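Local coordinates for galactose mutarotase-like protein (Clostridium acetobutylicum, PDB 3OS7) that probably binds carbohydrate and may interconvert the anomers of an aldose sugar, at residues C201-Q213 with S223-G237. Numbering follows the deposited sequence.
Sequences CRVKISIDKFWKQ and SFAPTGEQKEYLENG
S223 sets its CB over the centre of the six-membered ring of W211, 3.4 Å from the centroid and almost on the ring normal. On the F210 ring, Q230 lays its amide NE2 over the centre of one face; ring and amide planes are 40° apart. The Y233 ring takes CD1 of I205 over a face, a CH-pi contact. The F224 ring meets CB of K212 at its edge.

These contacts join strand 201-213 to a short antiparallel strand and to residues 229-234, whose backbone angles are helical, in the all-beta fold of the galactose mutarotase family. F210 and F224 form an antiparallel hydrogen-bonded pair. Their two backbone bonds, F210 N to F224 O and F224 N to F210 O, are both 2.8 Å long. W211 and S223 follow as the non-hydrogen-bonded pair. NE1 of W211 is held by S250, and Y285 meets the indole edge-to-face. A tetraethylene glycol, probably from the crystallisation liquor, lies near W211; such molecules can mark pockets.

The Q230 amide has one hydrogen bond from its own segment: OE1 accepts from T227 N at 3.1 Å, from above the carbonyl plane. This probably restrains the group above F210. I207 fills the middle of the contact. Its CG1 sits between the backbone N and the carbonyl carbon (chi1 60°), and CD1 reaches P226 CG and Q230 O. CG1 packs on L234.

Toward the other end, I205 N donates to Y233 O at 3.0 Å. K204 runs extended past E235 O, and its NZ forms a salt bridge with E267. Waters link that amine to E235 O and N236 ND2. On the S223 side, K209 bends at chi3 (-83°), and its NZ donates to S223 OG at 2.8 Å.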
loop_
_atom_site.group_PDB
_atom_site.type_symbol
_atom_site.label_atom_id
_atom_site.label_comp_id
_atom_site.label_asym_id
_atom_site.label_seq_id
_atom_site.Cartn_x
_atom_site.Cartn_y
_atom_site.Cartn_z
ATOM N N CYS A 201 8.956 18.665 5.055
ATOM C CA CYS A 201 8.108 17.544 5.448
ATOM C C CYS A 201 8.794 16.611 6.437
ATOM O O CYS A 201 9.933 16.215 6.222
ATOM C CB CYS A 201 7.669 16.750 4.244
ATOM S SG CYS A 201 6.519 17.675 3.199
ATOM N N ARG A 202 8.059 16.241 7.493
ATOM C CA ARG A 202 8.535 15.262 8.470
ATOM C C ARG A 202 7.614 14.056 8.469
ATOM O O ARG A 202 6.393 14.216 8.449
ATOM C CB ARG A 202 8.533 15.837 9.866
ATOM C CG ARG A 202 9.304 17.128 10.032
ATOM C CD ARG A 202 10.762 16.866 10.034
ATOM N NE ARG A 202 11.500 17.939 10.688
ATOM C CZ ARG A 202 12.705 17.787 11.226
ATOM N NH1 ARG A 202 13.317 16.592 11.192
ATOM N NH2 ARG A 202 13.295 18.824 11.822
ATOM N N VAL A 203 8.198 12.867 8.516
ATOM C CA VAL A 203 7.421 11.617 8.553
ATOM C C VAL A 203 7.453 10.977 9.959
ATOM O O VAL A 203 8.518 10.786 10.528
ATOM C CB VAL A 203 7.891 10.600 7.498
ATOM C CG1 VAL A 203 7.108 9.288 7.662
ATOM C CG2 VAL A 203 7.629 11.164 6.074
ATOM N N LYS A 204 6.268 10.691 10.512
ATOM C CA LYS A 204 6.137 9.916 11.762
ATOM C C LYS A 204 5.494 8.589 11.439
ATOM O O LYS A 204 4.679 8.503 10.534
ATOM C CB LYS A 204 5.278 10.659 12.781
ATOM C CG LYS A 204 5.884 12.000 13.202
ATOM C CD LYS A 204 4.882 12.862 13.955
ATOM C CE LYS A 204 5.547 14.132 14.446
ATOM N NZ LYS A 204 4.649 14.911 15.327
ATOM N N ILE A 205 5.908 7.553 12.136
ATOM C CA ILE A 205 5.405 6.202 11.934
ATOM C C ILE A 205 5.350 5.523 13.295
ATOM O O ILE A 205 6.299 5.618 14.065
ATOM C CB ILE A 205 6.322 5.340 11.030
ATOM C CG1 ILE A 205 6.616 6.018 9.691
ATOM C CG2 ILE A 205 5.681 3.947 10.785
ATOM C CD1 ILE A 205 7.723 5.289 8.864
ATOM N N SER A 206 4.279 4.765 13.557
ATOM C CA SER A 206 4.103 4.116 14.874
ATOM C C SER A 206 4.898 2.808 14.940
ATOM O O SER A 206 4.331 1.725 14.992
ATOM C CB SER A 206 2.605 3.898 15.155
ATOM O OG SER A 206 1.984 3.091 14.171
ATOM N N ILE A 207 6.225 2.935 14.917
ATOM C CA ILE A 207 7.105 1.797 14.862
ATOM C C ILE A 207 7.278 1.163 16.228
ATOM O O ILE A 207 7.219 1.846 17.250
ATOM C CB ILE A 207 8.484 2.162 14.272
ATOM C CG1 ILE A 207 9.200 3.233 15.113
ATOM C CG2 ILE A 207 8.328 2.606 12.812
ATOM C CD1 ILE A 207 10.700 3.482 14.733
ATOM N N ASP A 208 7.484 -0.150 16.209
ATOM C CA ASP A 208 7.803 -0.950 17.377
ATOM C C ASP A 208 9.299 -1.266 17.338
ATOM O O ASP A 208 10.078 -0.593 18.001
ATOM C CB ASP A 208 6.941 -2.225 17.354
ATOM C CG ASP A 208 7.072 -3.058 18.619
ATOM O OD1 ASP A 208 7.788 -2.649 19.561
ATOM O OD2 ASP A 208 6.408 -4.118 18.666
ATOM N N LYS A 209 9.710 -2.221 16.498
ATOM C CA LYS A 209 11.116 -2.576 16.367
ATOM C C LYS A 209 11.584 -2.418 14.923
ATOM O O LYS A 209 10.792 -2.492 13.974
ATOM C CB LYS A 209 11.369 -4.031 16.839
ATOM C CG LYS A 209 11.016 -4.256 18.312
ATOM C CD LYS A 209 11.531 -5.561 18.823
ATOM C CE LYS A 209 10.600 -6.688 18.466
ATOM N NZ LYS A 209 11.184 -8.018 18.803
ATOM N N PHE A 210 12.877 -2.171 14.786
ATOM C CA PHE A 210 13.577 -2.224 13.513
ATOM C C PHE A 210 14.040 -3.665 13.233
ATOM O O PHE A 210 14.532 -4.344 14.141
ATOM C CB PHE A 210 14.776 -1.291 13.611
ATOM C CG PHE A 210 15.686 -1.342 12.425
ATOM C CD1 PHE A 210 15.282 -0.821 11.226
ATOM C CD2 PHE A 210 16.951 -1.922 12.521
ATOM C CE1 PHE A 210 16.097 -0.838 10.131
ATOM C CE2 PHE A 210 17.791 -1.956 11.412
ATOM C CZ PHE A 210 17.349 -1.399 10.199
ATOM N N TRP A 211 13.945 -4.101 11.974
ATOM C CA TRP A 211 14.325 -5.468 11.560
ATOM C C TRP A 211 15.444 -5.361 10.536
ATOM O O TRP A 211 15.277 -4.748 9.463
ATOM C CB TRP A 211 13.111 -6.211 11.002
ATOM C CG TRP A 211 12.094 -6.431 12.057
ATOM C CD1 TRP A 211 11.191 -5.508 12.539
ATOM C CD2 TRP A 211 11.889 -7.618 12.817
ATOM N NE1 TRP A 211 10.436 -6.054 13.538
ATOM C CE2 TRP A 211 10.834 -7.349 13.737
ATOM C CE3 TRP A 211 12.482 -8.895 12.816
ATOM C CZ2 TRP A 211 10.374 -8.286 14.633
ATOM C CZ3 TRP A 211 11.989 -9.861 13.722
ATOM C CH2 TRP A 211 10.954 -9.543 14.611
ATOM N N LYS A 212 16.605 -5.899 10.898
ATOM C CA LYS A 212 17.764 -5.855 10.038
ATOM C C LYS A 212 17.531 -6.686 8.783
ATOM O O LYS A 212 16.953 -7.775 8.840
ATOM C CB LYS A 212 18.979 -6.406 10.792
ATOM C CG LYS A 212 20.338 -6.277 10.081
ATOM C CD LYS A 212 21.484 -6.765 11.014
ATOM C CE LYS A 212 22.822 -6.938 10.261
ATOM N NZ LYS A 212 24.005 -7.041 11.170
ATOM N N GLN A 213 18.027 -6.172 7.672
ATOM C CA GLN A 213 18.059 -6.897 6.411
ATOM C C GLN A 213 19.500 -7.217 5.959
ATOM O O GLN A 213 20.425 -6.462 6.243
ATOM C CB GLN A 213 17.334 -6.088 5.335
ATOM C CG GLN A 213 15.808 -6.048 5.557
ATOM C CD GLN A 213 15.124 -5.062 4.666
ATOM O OE1 GLN A 213 14.934 -3.915 5.047
ATOM N NE2 GLN A 213 14.785 -5.492 3.432
ATOM N N SER A 223 15.760 -8.316 15.496
ATOM C CA SER A 223 15.018 -7.082 15.677
ATOM C C SER A 223 15.634 -6.229 16.791
ATOM O O SER A 223 16.290 -6.741 17.695
ATOM C CB SER A 223 13.578 -7.396 16.014
ATOM O OG SER A 223 13.505 -8.095 17.250
ATOM N N PHE A 224 15.457 -4.926 16.692
ATOM C CA PHE A 224 16.107 -3.979 17.596
ATOM C C PHE A 224 15.193 -2.845 17.966
ATOM O O PHE A 224 14.351 -2.429 17.158
ATOM C CB PHE A 224 17.347 -3.381 16.942
ATOM C CG PHE A 224 18.328 -4.400 16.462
ATOM C CD1 PHE A 224 19.404 -4.760 17.255
ATOM C CD2 PHE A 224 18.170 -5.006 15.242
ATOM C CE1 PHE A 224 20.314 -5.699 16.828
ATOM C CE2 PHE A 224 19.086 -5.960 14.805
ATOM C CZ PHE A 224 20.162 -6.292 15.608
ATOM N N ALA A 225 15.382 -2.303 19.181
ATOM C CA ALA A 225 14.746 -1.063 19.563
ATOM C C ALA A 225 15.229 0.029 18.575
ATOM O O ALA A 225 16.379 0.005 18.165
ATOM C CB ALA A 225 15.114 -0.692 21.027
ATOM N N PRO A 226 14.363 0.995 18.231
ATOM C CA PRO A 226 14.781 2.099 17.360
ATOM C C PRO A 226 16.024 2.779 17.907
ATOM O O PRO A 226 16.129 2.955 19.117
ATOM C CB PRO A 226 13.590 3.056 17.380
ATOM C CG PRO A 226 12.389 2.129 17.684
ATOM C CD PRO A 226 12.947 1.115 18.644
ATOM N N THR A 227 16.953 3.110 17.023
ATOM C CA THR A 227 18.159 3.801 17.408
ATOM C C THR A 227 18.389 4.959 16.473
ATOM O O THR A 227 17.879 4.980 15.359
ATOM C CB THR A 227 19.381 2.891 17.375
ATOM O OG1 THR A 227 19.475 2.285 16.084
ATOM C CG2 THR A 227 19.288 1.815 18.452
ATOM N N GLY A 228 19.139 5.936 16.956
ATOM C CA GLY A 228 19.491 7.104 16.150
ATOM C C GLY A 228 18.282 7.811 15.576
ATOM O O GLY A 228 17.290 8.071 16.277
ATOM N N GLU A 229 18.363 8.090 14.288
ATOM C CA GLU A 229 17.326 8.792 13.601
ATOM C C GLU A 229 15.959 8.067 13.648
ATOM O O GLU A 229 14.915 8.700 13.523
ATOM C CB GLU A 229 17.751 8.969 12.165
ATOM C CG GLU A 229 16.788 9.746 11.353
ATOM C CD GLU A 229 17.245 9.857 9.912
ATOM O OE1 GLU A 229 17.331 8.805 9.226
ATOM O OE2 GLU A 229 17.511 10.998 9.483
ATOM N N GLN A 230 15.989 6.747 13.805
ATOM C CA GLN A 230 14.741 5.953 13.846
ATOM C C GLN A 230 13.839 6.420 14.986
ATOM O O GLN A 230 12.617 6.358 14.894
ATOM C CB GLN A 230 15.049 4.442 13.983
ATOM C CG GLN A 230 15.927 3.874 12.888
ATOM C CD GLN A 230 16.450 2.489 13.163
ATOM O OE1 GLN A 230 16.252 1.922 14.230
ATOM N NE2 GLN A 230 17.153 1.931 12.180
ATOM N N LYS A 231 14.441 6.914 16.067
ATOM C CA LYS A 231 13.672 7.378 17.205
ATOM C C LYS A 231 12.763 8.523 16.864
ATOM O O LYS A 231 11.717 8.686 17.485
ATOM C CB LYS A 231 14.610 7.786 18.344
ATOM C CG LYS A 231 15.390 6.597 18.882
ATOM C CD LYS A 231 16.111 6.948 20.209
ATOM C CE LYS A 231 17.100 5.858 20.604
ATOM N NZ LYS A 231 17.927 6.176 21.817
ATOM N N GLU A 232 13.135 9.299 15.840
ATOM C CA GLU A 232 12.360 10.469 15.442
ATOM C C GLU A 232 11.020 10.100 14.799
ATOM O O GLU A 232 10.097 10.910 14.762
ATOM C CB GLU A 232 13.148 11.324 14.455
ATOM C CG GLU A 232 14.502 11.920 14.975
ATOM C CD GLU A 232 15.376 12.498 13.789
ATOM O OE1 GLU A 232 14.826 13.141 12.840
ATOM O OE2 GLU A 232 16.616 12.303 13.798
ATOM N N TYR A 233 10.903 8.885 14.289
ATOM C CA TYR A 233 9.599 8.461 13.781
ATOM C C TYR A 233 8.503 8.545 14.852
ATOM O O TYR A 233 7.346 8.701 14.508
ATOM C CB TYR A 233 9.635 7.061 13.170
ATOM C CG TYR A 233 10.376 6.944 11.865
ATOM C CD1 TYR A 233 9.943 7.624 10.725
ATOM C CD2 TYR A 233 11.482 6.109 11.752
ATOM C CE1 TYR A 233 10.608 7.490 9.532
ATOM C CE2 TYR A 233 12.163 5.982 10.545
ATOM C CZ TYR A 233 11.713 6.667 9.451
ATOM O OH TYR A 233 12.355 6.554 8.240
ATOM N N LEU A 234 8.880 8.401 16.129
ATOM C CA LEU A 234 7.947 8.434 17.255
ATOM C C LEU A 234 7.887 9.792 17.964
ATOM O O LEU A 234 7.059 9.981 18.872
ATOM C CB LEU A 234 8.333 7.386 18.267
ATOM C CG LEU A 234 8.212 5.926 17.841
ATOM C CD1 LEU A 234 8.969 5.009 18.878
ATOM C CD2 LEU A 234 6.753 5.514 17.645
ATOM N N GLU A 235 8.744 10.721 17.560
ATOM C CA GLU A 235 8.821 12.028 18.243
ATOM C C GLU A 235 8.573 13.154 17.266
ATOM O O GLU A 235 7.429 13.389 16.951
ATOM C CB GLU A 235 10.119 12.177 19.028
ATOM C CG GLU A 235 10.177 11.240 20.255
ATOM C CD GLU A 235 9.014 11.407 21.246
ATOM O OE1 GLU A 235 8.570 12.549 21.498
ATOM O OE2 GLU A 235 8.554 10.380 21.794
ATOM N N ASN A 236 9.581 13.846 16.751
ATOM C CA ASN A 236 9.307 14.990 15.902
ATOM C C ASN A 236 9.235 14.695 14.404
ATOM O O ASN A 236 8.890 15.563 13.626
ATOM C CB ASN A 236 10.294 16.117 16.184
ATOM C CG ASN A 236 10.088 16.743 17.562
ATOM O OD1 ASN A 236 11.005 16.791 18.354
ATOM N ND2 ASN A 236 8.869 17.206 17.842
ATOM N N GLY A 237 9.534 13.464 14.009
ATOM C CA GLY A 237 9.429 13.067 12.615
ATOM C C GLY A 237 10.763 13.112 11.897
ATOM O O GLY A 237 11.640 13.920 12.231
HETATM O O HOH W 1 4.870 12.806 17.567
HETATM O O HOH W 2 5.983 16.983 16.444
HETATM O O HOH W 3 13.903 -7.230 19.940
#